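Local coordinates for rifin (Plasmodium falciparum, PDB 7JZK), which binds the collagen-receptor ectodomain LAIR1, here in the form carried by antibody MGD21, through its variable V2 domain, at residues 26-31 with 48-53; 90-95 with 106-111; 42-47 with 65-70; 69-74 with 86-91. All coordinates share one frame; numbering follows the deposited sequence.

Interaction 1 of 4, residues 26-31 with 48-53; sequences AGRNAI and SLKSFF. With NAG (2-acetamido-2-deoxy-beta-D-glucopyranose), chain E.
Arg-28 and Ile-31, one helical turn apart on helix 13-39, meet Phe-53 and Lys-50 of helix 49-55 in two different ways, one polar and one apolar. The segment axes approach to 10.4 Å and their directions differ by 126°.

The polar part belongs to Arg-28, whose chain bends at its third torsion and carries the guanidinium to the carbonyls of the second segment. NH2 of Arg-28 gives a weak hydrogen bond to Lys-50 O at 3.2 Å, with an N-H...O angle of only 121°. Phe-53 O lies over one face of the guanidinium; it is 3.2 Å from Arg-28 NH1, but the angle is too poor for a hydrogen bond. Lys-50 NZ stands 5.1 Å from Arg-28 NE, a like charge not in contact with it.

The apolar part is a CH-pi contact. CG2 of Ile-31 sits over the face of the Phe-53 ring, 3.9 Å from its centroid and 21° off the normal, displaced toward the CZ and CE2 rim. Against the opposite face rests CD1 of Phe-52, so the Phe-53 ring is sandwiched. The Phe-52 ring in turn receives the acetamido methyl of the glycan over one face, with C8 of NAG 3.3 Å from Phe-52 CE2.

A capping bond from Ser-51 N to Ser-48 OG starts the short helix. Leu-49 and Phe-53 also lean on Ile-32 of helix 13-39, Leu-49 and Phe-52 pack on Leu-44 of strand 43-44, and Val-120 of helix 108-126 touches Ile-31.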
loop_
_atom_site.group_PDB
_atom_site.type_symbol
_atom_site.label_atom_id
_atom_site.label_comp_id
_atom_site.label_asym_id
_atom_site.label_seq_id
_atom_site.Cartn_x
_atom_site.Cartn_y
_atom_site.Cartn_z
ATOM N N ALA B 26 13.380 8.115 26.162
ATOM C CA ALA B 26 12.272 7.218 26.478
ATOM C C ALA B 26 11.038 7.534 25.622
ATOM O O ALA B 26 10.314 6.608 25.219
ATOM C CB ALA B 26 11.937 7.292 27.972
ATOM N N GLY B 27 10.831 8.796 25.248
ATOM C CA GLY B 27 9.714 9.097 24.364
ATOM C C GLY B 27 9.929 8.555 22.961
ATOM O O GLY B 27 9.089 7.817 22.429
ATOM N N ARG B 28 11.095 8.843 22.379
ATOM C CA ARG B 28 11.395 8.307 21.058
ATOM C C ARG B 28 11.300 6.791 21.074
ATOM O O ARG B 28 10.727 6.190 20.161
ATOM C CB ARG B 28 12.793 8.744 20.615
ATOM C CG ARG B 28 12.945 10.237 20.438
ATOM C CD ARG B 28 14.420 10.696 20.412
ATOM N NE ARG B 28 15.276 10.227 19.316
ATOM C CZ ARG B 28 16.023 11.045 18.573
ATOM N NH1 ARG B 28 15.993 12.351 18.819
ATOM N NH2 ARG B 28 16.816 10.575 17.609
ATOM N N ASN B 29 11.815 6.155 22.128
ATOM C CA ASN B 29 11.746 4.704 22.204
ATOM C C ASN B 29 10.308 4.217 22.240
ATOM O O ASN B 29 9.989 3.192 21.632
ATOM C CB ASN B 29 12.507 4.201 23.426
ATOM C CG ASN B 29 13.991 4.384 23.289
ATOM O OD1 ASN B 29 14.457 4.991 22.327
ATOM N ND2 ASN B 29 14.749 3.874 24.254
ATOM N N ALA B 30 9.421 4.944 22.925
ATOM C CA ALA B 30 8.027 4.517 22.987
ATOM C C ALA B 30 7.361 4.582 21.615
ATOM O O ALA B 30 6.671 3.637 21.199
ATOM C CB ALA B 30 7.260 5.369 24.000
ATOM N N ILE B 31 7.556 5.686 20.887
ATOM C CA ILE B 31 6.868 5.729 19.598
ATOM C C ILE B 31 7.511 4.760 18.626
ATOM O O ILE B 31 6.829 4.187 17.773
ATOM C CB ILE B 31 6.799 7.132 18.970
ATOM C CG1 ILE B 31 5.714 7.145 17.891
ATOM C CG2 ILE B 31 8.097 7.479 18.303
ATOM C CD1 ILE B 31 4.355 6.659 18.355
ATOM N N SER B 48 16.648 4.837 9.363
ATOM C CA SER B 48 16.198 4.059 10.530
ATOM C C SER B 48 15.218 4.906 11.318
ATOM O O SER B 48 15.260 6.112 11.192
ATOM C CB SER B 48 17.369 3.662 11.372
ATOM O OG SER B 48 17.827 4.743 12.162
ATOM N N LEU B 49 14.354 4.256 12.080
ATOM C CA LEU B 49 13.333 5.002 12.836
ATOM C C LEU B 49 14.023 5.847 13.903
ATOM O O LEU B 49 13.516 6.930 14.183
ATOM C CB LEU B 49 12.410 3.973 13.491
ATOM C CG LEU B 49 10.927 4.056 13.144
ATOM C CD1 LEU B 49 10.736 4.270 11.659
ATOM C CD2 LEU B 49 10.209 2.793 13.582
ATOM N N LYS B 50 15.160 5.385 14.438
ATOM C CA LYS B 50 15.868 6.269 15.370
ATOM C C LYS B 50 16.420 7.480 14.638
ATOM O O LYS B 50 16.301 8.607 15.111
ATOM C CB LYS B 50 17.019 5.538 16.086
ATOM C CG LYS B 50 17.910 6.425 16.972
ATOM C CD LYS B 50 19.077 5.615 17.625
ATOM C CE LYS B 50 19.681 6.286 18.906
ATOM N NZ LYS B 50 18.648 6.462 20.010
ATOM N N SER B 51 16.996 7.266 13.457
ATOM C CA SER B 51 17.475 8.375 12.634
ATOM C C SER B 51 16.318 9.228 12.137
ATOM O O SER B 51 16.439 10.449 12.016
ATOM C CB SER B 51 18.265 7.825 11.442
ATOM O OG SER B 51 18.448 8.770 10.390
ATOM N N PHE B 52 15.175 8.597 11.872
ATOM C CA PHE B 52 13.998 9.314 11.393
ATOM C C PHE B 52 13.504 10.300 12.437
ATOM O O PHE B 52 13.050 11.393 12.099
ATOM C CB PHE B 52 12.886 8.329 11.027
ATOM C CG PHE B 52 11.582 8.990 10.651
ATOM C CD1 PHE B 52 10.655 9.313 11.622
ATOM C CD2 PHE B 52 11.271 9.263 9.328
ATOM C CE1 PHE B 52 9.457 9.916 11.289
ATOM C CE2 PHE B 52 10.050 9.872 8.990
ATOM C CZ PHE B 52 9.149 10.192 9.975
ATOM N N PHE B 53 13.555 9.921 13.709
ATOM C CA PHE B 53 13.088 10.767 14.811
ATOM C C PHE B 53 14.122 11.736 15.381
ATOM O O PHE B 53 13.866 12.341 16.428
ATOM C CB PHE B 53 12.461 9.916 15.910
ATOM C CG PHE B 53 11.079 9.489 15.568
ATOM C CD1 PHE B 53 10.072 10.429 15.561
ATOM C CD2 PHE B 53 10.769 8.176 15.234
ATOM C CE1 PHE B 53 8.785 10.084 15.233
ATOM C CE2 PHE B 53 9.462 7.828 14.900
ATOM C CZ PHE B 53 8.476 8.786 14.904
HETATM C C1 NAG E . 12.482 12.131 4.229
HETATM C C2 NAG E . 13.150 12.974 5.257
HETATM C C3 NAG E . 13.347 14.358 4.709
HETATM C C4 NAG E . 14.081 14.336 3.377
HETATM C C5 NAG E . 13.593 13.244 2.417
HETATM C C6 NAG E . 14.614 12.951 1.339
HETATM C C7 NAG E . 12.820 12.441 7.610
HETATM C C8 NAG E . 11.945 12.606 8.805
HETATM N N2 NAG E . 12.403 13.032 6.492
HETATM O O3 NAG E . 14.074 15.091 5.692
HETATM O O4 NAG E . 13.739 15.557 2.738
HETATM O O5 NAG E . 13.335 11.997 3.093
HETATM O O6 NAG E . 14.092 12.011 0.413
HETATM O O7 NAG E . 13.833 11.768 7.633
#

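Interaction 2 of 4, residues 90-95 with 106-111; sequences DVRKTL and VKQKDA
Arg-92 of helix 86-94 holds Gln-108, in the first turn of helix 108-126, in the small, mainly helical V2 domain of this RIFIN; the contact joins two helices separated by a long loop. The grip is side-on: NE of Arg-92 donates to Gln-108 OE1 at 2.7 Å, and NH2 of Arg-92 donates to the same oxygen at 2.8 Å. One amide oxygen thus accepts both hydrogen bonds, with the guanidinium and amide planes only 17° apart. The two bonds use it differently, since NE approaches nearly in line with the C=O bond (167°) whereas NH2 comes in the carbonyl plane on a lone pair. Both side chains reach the meeting point extended, Gln-108 with CG trans to its backbone N (chi1 171°).

The other polar ends have partners too. NH1 of Arg-92 bonds to Cys-76 O and to the backbone oxygen of Tyr-43 of the LAIR1 chain, and Tyr-45 of LAIR1 makes a cation-pi contact with the same guanidinium. NE2 of Gln-108 donates to Thr-73 OG1 and, weakly, to Asp-69 OD2. The paired bonds should limit rotation of the guanidinium, which itself contacts LAIR1.

Beside this polar end, Leu-95, just past the helix, packs on Ala-111, with Leu-95 CB 3.7 Å from Ala-111 CB and Leu-95 CD1 3.8 Å from the carbonyl oxygen Ala-111 O.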
loop_
_atom_site.group_PDB
_atom_site.type_symbol
_atom_site.label_atom_id
_atom_site.label_comp_id
_atom_site.label_asym_id
_atom_site.label_seq_id
_atom_site.Cartn_x
_atom_site.Cartn_y
_atom_site.Cartn_z
ATOM N N ASP B 90 0.352 -6.336 5.087
ATOM C CA ASP B 90 -0.767 -7.024 5.728
ATOM C C ASP B 90 -1.593 -6.076 6.594
ATOM O O ASP B 90 -2.778 -6.341 6.829
ATOM C CB ASP B 90 -0.211 -8.201 6.563
ATOM C CG ASP B 90 -1.303 -9.031 7.263
ATOM O OD1 ASP B 90 -1.550 -8.808 8.468
ATOM O OD2 ASP B 90 -1.918 -9.909 6.607
ATOM N N VAL B 91 -1.006 -4.953 7.029
ATOM C CA VAL B 91 -1.722 -3.953 7.817
ATOM C C VAL B 91 -2.909 -3.387 7.052
ATOM O O VAL B 91 -3.913 -2.985 7.657
ATOM C CB VAL B 91 -0.756 -2.838 8.256
ATOM C CG1 VAL B 91 -1.493 -1.730 9.038
ATOM C CG2 VAL B 91 0.331 -3.433 9.103
ATOM N N ARG B 92 -2.840 -3.379 5.719
ATOM C CA ARG B 92 -3.989 -2.936 4.930
ATOM C C ARG B 92 -5.230 -3.756 5.251
ATOM O O ARG B 92 -6.355 -3.256 5.137
ATOM C CB ARG B 92 -3.664 -3.024 3.444
ATOM C CG ARG B 92 -2.884 -1.852 2.947
ATOM C CD ARG B 92 -2.466 -2.109 1.542
ATOM N NE ARG B 92 -1.825 -0.947 0.954
ATOM C CZ ARG B 92 -1.219 -0.986 -0.218
ATOM N NH1 ARG B 92 -1.185 -2.129 -0.879
ATOM N NH2 ARG B 92 -0.651 0.100 -0.723
ATOM N N LYS B 93 -5.048 -5.027 5.620
ATOM C CA LYS B 93 -6.193 -5.844 5.991
ATOM C C LYS B 93 -6.709 -5.470 7.367
ATOM O O LYS B 93 -7.924 -5.402 7.576
ATOM C CB LYS B 93 -5.805 -7.322 5.931
ATOM C CG LYS B 93 -6.762 -8.295 6.610
ATOM C CD LYS B 93 -6.382 -8.601 8.085
ATOM C CE LYS B 93 -4.865 -8.843 8.232
ATOM N NZ LYS B 93 -4.256 -8.740 9.610
ATOM N N THR B 94 -5.813 -5.106 8.272
ATOM C CA THR B 94 -6.237 -4.671 9.591
ATOM C C THR B 94 -7.037 -3.377 9.498
ATOM O O THR B 94 -8.095 -3.243 10.114
ATOM C CB THR B 94 -5.002 -4.490 10.472
ATOM O OG1 THR B 94 -4.205 -5.686 10.424
ATOM C CG2 THR B 94 -5.409 -4.205 11.909
ATOM N N LEU B 95 -6.566 -2.420 8.707
ATOM C CA LEU B 95 -7.246 -1.135 8.592
ATOM C C LEU B 95 -8.387 -1.138 7.585
ATOM O O LEU B 95 -8.795 -0.050 7.171
ATOM C CB LEU B 95 -6.238 -0.034 8.232
ATOM C CG LEU B 95 -5.057 0.090 9.210
ATOM C CD1 LEU B 95 -4.105 1.215 8.837
ATOM C CD2 LEU B 95 -5.603 0.279 10.611
ATOM N N VAL B 106 -12.110 3.080 1.171
ATOM C CA VAL B 106 -11.417 3.475 2.394
ATOM C C VAL B 106 -10.023 3.961 2.001
ATOM O O VAL B 106 -9.205 3.180 1.501
ATOM C CB VAL B 106 -11.361 2.317 3.395
ATOM C CG1 VAL B 106 -10.651 2.726 4.648
ATOM C CG2 VAL B 106 -12.786 1.810 3.701
ATOM N N LYS B 107 -9.745 5.245 2.201
ATOM C CA LYS B 107 -8.441 5.774 1.835
ATOM C C LYS B 107 -7.384 5.377 2.841
ATOM O O LYS B 107 -7.590 5.464 4.051
ATOM C CB LYS B 107 -8.499 7.291 1.718
ATOM C CG LYS B 107 -9.253 7.751 0.509
ATOM C CD LYS B 107 -9.949 9.082 0.744
ATOM C CE LYS B 107 -10.847 9.400 -0.433
ATOM N NZ LYS B 107 -10.057 10.097 -1.467
ATOM N N GLN B 108 -6.247 4.948 2.300
ATOM C CA GLN B 108 -5.137 4.410 3.074
ATOM C C GLN B 108 -4.549 5.456 4.011
ATOM O O GLN B 108 -4.326 5.193 5.190
ATOM C CB GLN B 108 -4.083 3.884 2.091
ATOM C CG GLN B 108 -2.744 3.463 2.667
ATOM C CD GLN B 108 -1.808 2.894 1.597
ATOM O OE1 GLN B 108 -1.892 1.730 1.223
ATOM N NE2 GLN B 108 -0.966 3.760 1.035
ATOM N N LYS B 109 -4.337 6.668 3.510
ATOM C CA LYS B 109 -3.747 7.741 4.308
ATOM C C LYS B 109 -4.583 8.022 5.549
ATOM O O LYS B 109 -4.050 8.195 6.636
ATOM C CB LYS B 109 -3.633 9.017 3.454
ATOM C CG LYS B 109 -2.554 10.028 3.836
ATOM C CD LYS B 109 -2.368 11.030 2.697
ATOM C CE LYS B 109 -1.227 12.003 2.939
ATOM N NZ LYS B 109 -1.124 12.981 1.817
ATOM N N ASP B 110 -5.900 8.045 5.408
ATOM C CA ASP B 110 -6.797 8.309 6.529
ATOM C C ASP B 110 -6.758 7.193 7.567
ATOM O O ASP B 110 -6.676 7.458 8.766
ATOM C CB ASP B 110 -8.213 8.549 5.977
ATOM C CG ASP B 110 -8.243 9.751 5.020
ATOM O OD1 ASP B 110 -7.355 10.624 5.153
ATOM O OD2 ASP B 110 -9.065 9.803 4.081
ATOM N N ALA B 111 -6.777 5.940 7.137
ATOM C CA ALA B 111 -6.710 4.833 8.090
ATOM C C ALA B 111 -5.361 4.832 8.816
ATOM O O ALA B 111 -5.287 4.615 10.024
ATOM C CB ALA B 111 -6.958 3.501 7.361
#

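Interaction 3 of 4, residues 42-47 with 65-70; sequences DNLNGT and ASAIDT. With NAG (2-acetamido-2-deoxy-beta-D-glucopyranose), chain E.
Leu-44 is pressed against Ala-67 and Ile-68 on one side of helix 61-75, and these three residues account for most of the buried surface. The leucine side chain points toward the helix; a first torsion of -158° swings CG to the far side from the backbone N and brings both methyls down onto the helix surface. Its CG lies 3.9 Å from Ala-67 CB, while CD2 of Leu-44 reaches CG1 of Ile-68 at 3.7 Å. CD1 lies close to that same CG1, so the fork of the leucine is set across the isoleucine branch, the two side chains crossing at about a right angle. Only a methyl, that of Ala-67, stands where the hairpin tip comes nearest: the CA atoms of Asn-45 and Ala-67 are 6.1 Å apart.

Leu-44 leads into a type I' turn that closes a two-stranded antiparallel beta hairpin, in which Leu-44 N donates to Thr-47 O at 2.8 Å and Thr-47 N returns a bond to Leu-44 O. Asn-45 and Gly-46, the central residues of the turn, both have positive phi. At this tip the side chain of Asn-45 carries an N-linked glycan, its ND2 bonded covalently to C1 of NAG at 1.4 Å, and Asn-45 CB only grazes Ala-67 CB at 4.5 Å.

No hydrogen bond links the two segments, but Gln-71, one residue beyond the helical segment, bonds to Asn-43 O and Asn-45 N. Ile-68 continues onto Leu-35 and Phe-39 of helix 13-39.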
loop_
_atom_site.group_PDB
_atom_site.type_symbol
_atom_site.label_atom_id
_atom_site.label_comp_id
_atom_site.label_asym_id
_atom_site.label_seq_id
_atom_site.Cartn_x
_atom_site.Cartn_y
_atom_site.Cartn_z
ATOM N N ASP B 42 11.042 -1.243 10.331
ATOM C CA ASP B 42 12.236 -0.825 11.100
ATOM C C ASP B 42 12.798 0.463 10.508
ATOM O O ASP B 42 13.628 1.102 11.160
ATOM C CB ASP B 42 13.298 -1.910 11.025
ATOM C CG ASP B 42 12.851 -3.199 11.678
ATOM O OD1 ASP B 42 12.983 -3.303 12.910
ATOM O OD2 ASP B 42 12.364 -4.079 10.949
ATOM N N ASN B 43 12.355 0.823 9.317
ATOM C CA ASN B 43 12.909 2.003 8.626
ATOM C C ASN B 43 11.766 2.846 8.077
ATOM O O ASN B 43 10.753 2.268 7.719
ATOM C CB ASN B 43 13.862 1.575 7.513
ATOM C CG ASN B 43 15.000 0.705 7.998
ATOM O OD1 ASN B 43 15.865 1.162 8.737
ATOM N ND2 ASN B 43 15.012 -0.551 7.584
ATOM N N LEU B 44 11.931 4.164 8.083
ATOM C CA LEU B 44 10.922 5.076 7.514
ATOM C C LEU B 44 11.609 6.159 6.696
ATOM O O LEU B 44 12.599 6.705 7.166
ATOM C CB LEU B 44 10.087 5.699 8.626
ATOM C CG LEU B 44 8.725 6.239 8.218
ATOM C CD1 LEU B 44 7.983 5.216 7.379
ATOM C CD2 LEU B 44 7.921 6.607 9.450
ATOM N N ASN B 45 11.105 6.421 5.503
ATOM C CA ASN B 45 11.605 7.536 4.678
ATOM C C ASN B 45 13.094 7.416 4.435
ATOM O O ASN B 45 13.783 8.433 4.499
ATOM C CB ASN B 45 11.126 8.838 5.281
ATOM C CG ASN B 45 11.291 10.027 4.381
ATOM O OD1 ASN B 45 10.666 10.141 3.332
ATOM N ND2 ASN B 45 12.153 10.907 4.825
ATOM N N GLY B 46 13.570 6.214 4.166
ATOM C CA GLY B 46 14.978 6.068 3.760
ATOM C C GLY B 46 15.965 6.036 4.892
ATOM O O GLY B 46 17.157 6.124 4.626
ATOM N N THR B 47 15.477 5.922 6.110
ATOM C CA THR B 47 16.401 5.977 7.247
ATOM C C THR B 47 15.811 5.183 8.399
ATOM O O THR B 47 14.616 4.912 8.375
ATOM C CB THR B 47 16.763 7.425 7.576
ATOM O OG1 THR B 47 17.987 7.384 8.304
ATOM C CG2 THR B 47 15.679 8.164 8.327
ATOM N N ALA B 65 2.396 9.844 9.583
ATOM C CA ALA B 65 1.369 9.172 8.801
ATOM C C ALA B 65 1.618 9.361 7.312
ATOM O O ALA B 65 1.480 8.419 6.526
ATOM C CB ALA B 65 -0.013 9.683 9.206
ATOM N N SER B 66 2.053 10.551 6.908
ATOM C CA SER B 66 2.321 10.752 5.494
ATOM C C SER B 66 3.516 9.921 5.042
ATOM O O SER B 66 3.497 9.344 3.953
ATOM C CB SER B 66 2.521 12.247 5.213
ATOM O OG SER B 66 3.287 12.503 4.042
ATOM N N ALA B 67 4.553 9.813 5.871
ATOM C CA ALA B 67 5.713 9.003 5.496
ATOM C C ALA B 67 5.365 7.518 5.430
ATOM O O ALA B 67 5.838 6.798 4.539
ATOM C CB ALA B 67 6.859 9.240 6.491
ATOM N N ILE B 68 4.538 7.042 6.362
ATOM C CA ILE B 68 4.147 5.645 6.352
ATOM C C ILE B 68 3.273 5.360 5.136
ATOM O O ILE B 68 3.441 4.337 4.473
ATOM C CB ILE B 68 3.460 5.275 7.680
ATOM C CG1 ILE B 68 4.488 5.239 8.837
ATOM C CG2 ILE B 68 2.724 3.933 7.547
ATOM C CD1 ILE B 68 3.886 5.002 10.216
ATOM N N ASP B 69 2.370 6.289 4.799
ATOM C CA ASP B 69 1.527 6.148 3.613
ATOM C C ASP B 69 2.369 6.069 2.361
ATOM O O ASP B 69 2.181 5.192 1.523
ATOM C CB ASP B 69 0.552 7.329 3.505
ATOM C CG ASP B 69 -0.221 7.350 2.177
ATOM O OD1 ASP B 69 0.320 7.845 1.161
ATOM O OD2 ASP B 69 -1.390 6.924 2.120
ATOM N N THR B 70 3.327 6.960 2.228
ATOM C CA THR B 70 4.154 6.971 1.032
ATOM C C THR B 70 4.940 5.667 0.922
ATOM O O THR B 70 4.993 5.045 -0.151
ATOM C CB THR B 70 5.097 8.188 1.107
ATOM O OG1 THR B 70 4.312 9.380 1.257
ATOM C CG2 THR B 70 5.891 8.328 -0.167
HETATM C C1 NAG E . 12.482 12.131 4.229
HETATM C C2 NAG E . 13.150 12.974 5.257
HETATM C C3 NAG E . 13.347 14.358 4.709
HETATM C C4 NAG E . 14.081 14.336 3.377
HETATM C C5 NAG E . 13.593 13.244 2.417
HETATM C C6 NAG E . 14.614 12.951 1.339
HETATM C C7 NAG E . 12.820 12.441 7.610
HETATM C C8 NAG E . 11.945 12.606 8.805
HETATM N N2 NAG E . 12.403 13.032 6.492
HETATM O O3 NAG E . 14.074 15.091 5.692
HETATM O O4 NAG E . 13.739 15.557 2.738
HETATM O O5 NAG E . 13.335 11.997 3.093
HETATM O O6 NAG E . 14.092 12.011 0.413
HETATM O O7 NAG E . 13.833 11.768 7.633
#

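Interaction 4 of 4, residues 69-74 with 86-91; sequences DTQMTA and QAFCDV
Met-72 and Phe-88 form the tight part of this contact, where helix 61-75 meets helix 86-94 with segment axes 10.2 Å apart and directions 113° apart. The Phe-88 side chain projects toward the other helix and reaches it with the far end of its ring. CE2 of Phe-88 lies 3.7 Å from Met-72 CA, so the ring abuts backbone as well as side chain. The methionine turns back at its last torsion (chi3 -73°), placing its terminal methyl beside the ring: Met-72 CE is 3.5 Å from Phe-88 CE1 in an oblique approach. Its sulfur SD is 5.5 Å from the centroid of the Phe-88 ring and 27° off the normal, a Met-aromatic contact. No hydrogen bond crosses between the segments, and apolar packing joins them.

Away from this pair the fit is looser. CE of Met-72 approaches Val-91 CB only to 4.3 Å, and Gln-71 CG stands 4.0 Å from Phe-88 CE2. The Gln-71 amide is held elsewhere, by Asn-43 and Asn-45. Thr-70, Thr-73 and Ala-74 lie on the exposed side of their helix, as does Ala-87 on the other, and Gln-86 and Asp-90 meet Tyr-43 of the LAIR1 chain, with Gln-86 OE1 hydrogen-bonded to its hydroxyl.

The disulfide between Cys-76 and Cys-89 ties the same two parts of the chain together. Around the core, Phe-39 of helix 13-39 touches Phe-88 and Val-91, while Gln-108 and Ile-112 of helix 108-126 pack on Met-72.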
loop_
_atom_site.group_PDB
_atom_site.type_symbol
_atom_site.label_atom_id
_atom_site.label_comp_id
_atom_site.label_asym_id
_atom_site.label_seq_id
_atom_site.Cartn_x
_atom_site.Cartn_y
_atom_site.Cartn_z
ATOM N N ASP B 69 2.370 6.289 4.799
ATOM C CA ASP B 69 1.527 6.148 3.613
ATOM C C ASP B 69 2.369 6.069 2.361
ATOM O O ASP B 69 2.181 5.192 1.523
ATOM C CB ASP B 69 0.552 7.329 3.505
ATOM C CG ASP B 69 -0.221 7.350 2.177
ATOM O OD1 ASP B 69 0.320 7.845 1.161
ATOM O OD2 ASP B 69 -1.390 6.924 2.120
ATOM N N THR B 70 3.327 6.960 2.228
ATOM C CA THR B 70 4.154 6.971 1.032
ATOM C C THR B 70 4.940 5.667 0.922
ATOM O O THR B 70 4.993 5.045 -0.151
ATOM C CB THR B 70 5.097 8.188 1.107
ATOM O OG1 THR B 70 4.312 9.380 1.257
ATOM C CG2 THR B 70 5.891 8.328 -0.167
ATOM N N GLN B 71 5.459 5.171 2.036
ATOM C CA GLN B 71 6.227 3.901 2.042
ATOM C C GLN B 71 5.313 2.717 1.717
ATOM O O GLN B 71 5.730 1.866 0.943
ATOM C CB GLN B 71 6.942 3.739 3.381
ATOM C CG GLN B 71 7.905 2.571 3.449
ATOM C CD GLN B 71 8.906 2.791 4.552
ATOM O OE1 GLN B 71 9.606 3.795 4.588
ATOM N NE2 GLN B 71 8.980 1.844 5.466
ATOM N N MET B 72 4.111 2.686 2.296
ATOM C CA MET B 72 3.179 1.589 2.026
ATOM C C MET B 72 2.789 1.562 0.558
ATOM O O MET B 72 2.689 0.487 -0.046
ATOM C CB MET B 72 1.930 1.711 2.904
ATOM C CG MET B 72 0.920 0.575 2.755
ATOM S SD MET B 72 -0.376 0.608 4.030
ATOM C CE MET B 72 0.645 0.056 5.407
ATOM N N THR B 73 2.535 2.729 -0.038
ATOM C CA THR B 73 2.230 2.715 -1.463
ATOM C C THR B 73 3.433 2.223 -2.262
ATOM O O THR B 73 3.276 1.477 -3.242
ATOM C CB THR B 73 1.771 4.100 -1.934
ATOM O OG1 THR B 73 0.569 4.447 -1.233
ATOM C CG2 THR B 73 1.464 4.105 -3.446
ATOM N N ALA B 74 4.644 2.572 -1.820
ATOM C CA ALA B 74 5.828 2.204 -2.599
ATOM C C ALA B 74 6.277 0.750 -2.429
ATOM O O ALA B 74 6.900 0.197 -3.348
ATOM C CB ALA B 74 6.986 3.133 -2.256
ATOM N N GLN B 86 6.038 -8.706 3.941
ATOM C CA GLN B 86 4.582 -8.925 3.821
ATOM C C GLN B 86 3.803 -8.378 5.024
ATOM O O GLN B 86 2.698 -7.912 4.811
ATOM C CB GLN B 86 4.345 -10.404 3.542
ATOM C CG GLN B 86 5.034 -10.886 2.278
ATOM C CD GLN B 86 4.088 -10.905 1.107
ATOM O OE1 GLN B 86 2.884 -11.068 1.266
ATOM N NE2 GLN B 86 4.632 -10.756 -0.088
ATOM N N ALA B 87 4.330 -8.458 6.231
ATOM C CA ALA B 87 3.604 -8.043 7.446
ATOM C C ALA B 87 3.210 -6.572 7.395
ATOM O O ALA B 87 2.139 -6.236 7.895
ATOM C CB ALA B 87 4.448 -8.331 8.641
ATOM N N PHE B 88 4.080 -5.733 6.864
ATOM C CA PHE B 88 3.770 -4.314 6.681
ATOM C C PHE B 88 2.585 -4.127 5.742
ATOM O O PHE B 88 1.632 -3.424 6.066
ATOM C CB PHE B 88 5.011 -3.590 6.134
ATOM C CG PHE B 88 4.822 -2.119 5.879
ATOM C CD1 PHE B 88 4.139 -1.318 6.783
ATOM C CD2 PHE B 88 5.373 -1.527 4.760
ATOM C CE1 PHE B 88 4.002 0.061 6.556
ATOM C CE2 PHE B 88 5.226 -0.152 4.524
ATOM C CZ PHE B 88 4.535 0.635 5.423
ATOM N N CYS B 89 2.591 -4.817 4.607
ATOM C CA CYS B 89 1.482 -4.708 3.669
ATOM C C CYS B 89 0.211 -5.314 4.252
ATOM O O CYS B 89 -0.877 -4.771 4.055
ATOM C CB CYS B 89 1.885 -5.399 2.361
ATOM S SG CYS B 89 3.495 -4.799 1.771
ATOM N N ASP B 90 0.352 -6.336 5.087
ATOM C CA ASP B 90 -0.767 -7.024 5.728
ATOM C C ASP B 90 -1.593 -6.076 6.594
ATOM O O ASP B 90 -2.778 -6.341 6.829
ATOM C CB ASP B 90 -0.211 -8.201 6.563
ATOM C CG ASP B 90 -1.303 -9.031 7.263
ATOM O OD1 ASP B 90 -1.550 -8.808 8.468
ATOM O OD2 ASP B 90 -1.918 -9.909 6.607
ATOM N N VAL B 91 -1.006 -4.953 7.029
ATOM C CA VAL B 91 -1.722 -3.953 7.817
ATOM C C VAL B 91 -2.909 -3.387 7.052
ATOM O O VAL B 91 -3.913 -2.985 7.657
ATOM C CB VAL B 91 -0.756 -2.838 8.256
ATOM C CG1 VAL B 91 -1.493 -1.730 9.038
ATOM C CG2 VAL B 91 0.331 -3.433 9.103
#

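The four contacts run along the domain from the glycan end to the LAIR1 face. Interactions 1 and 3 share the glycan and touch directly, Leu-49 CD1 lying 3.4 Å from Leu-44 CB. Interaction 3 hands over to interaction 4 on helix 61-75, where they share Asp-69 and Thr-70 and have centres 9 Å apart. Interactions 2 and 4 share Asp-90 and Val-91, also with centres 9 Å apart, and Gln-108 NE2 lies 2.8 Å from Thr-73 OG1 between them; both touch Tyr-43 of the LAIR1 chain. Interaction 1 lies on the opposite side of the chain's centre, its own centre about 23 Å from that of interaction 2, and no LAIR1 residue touches it.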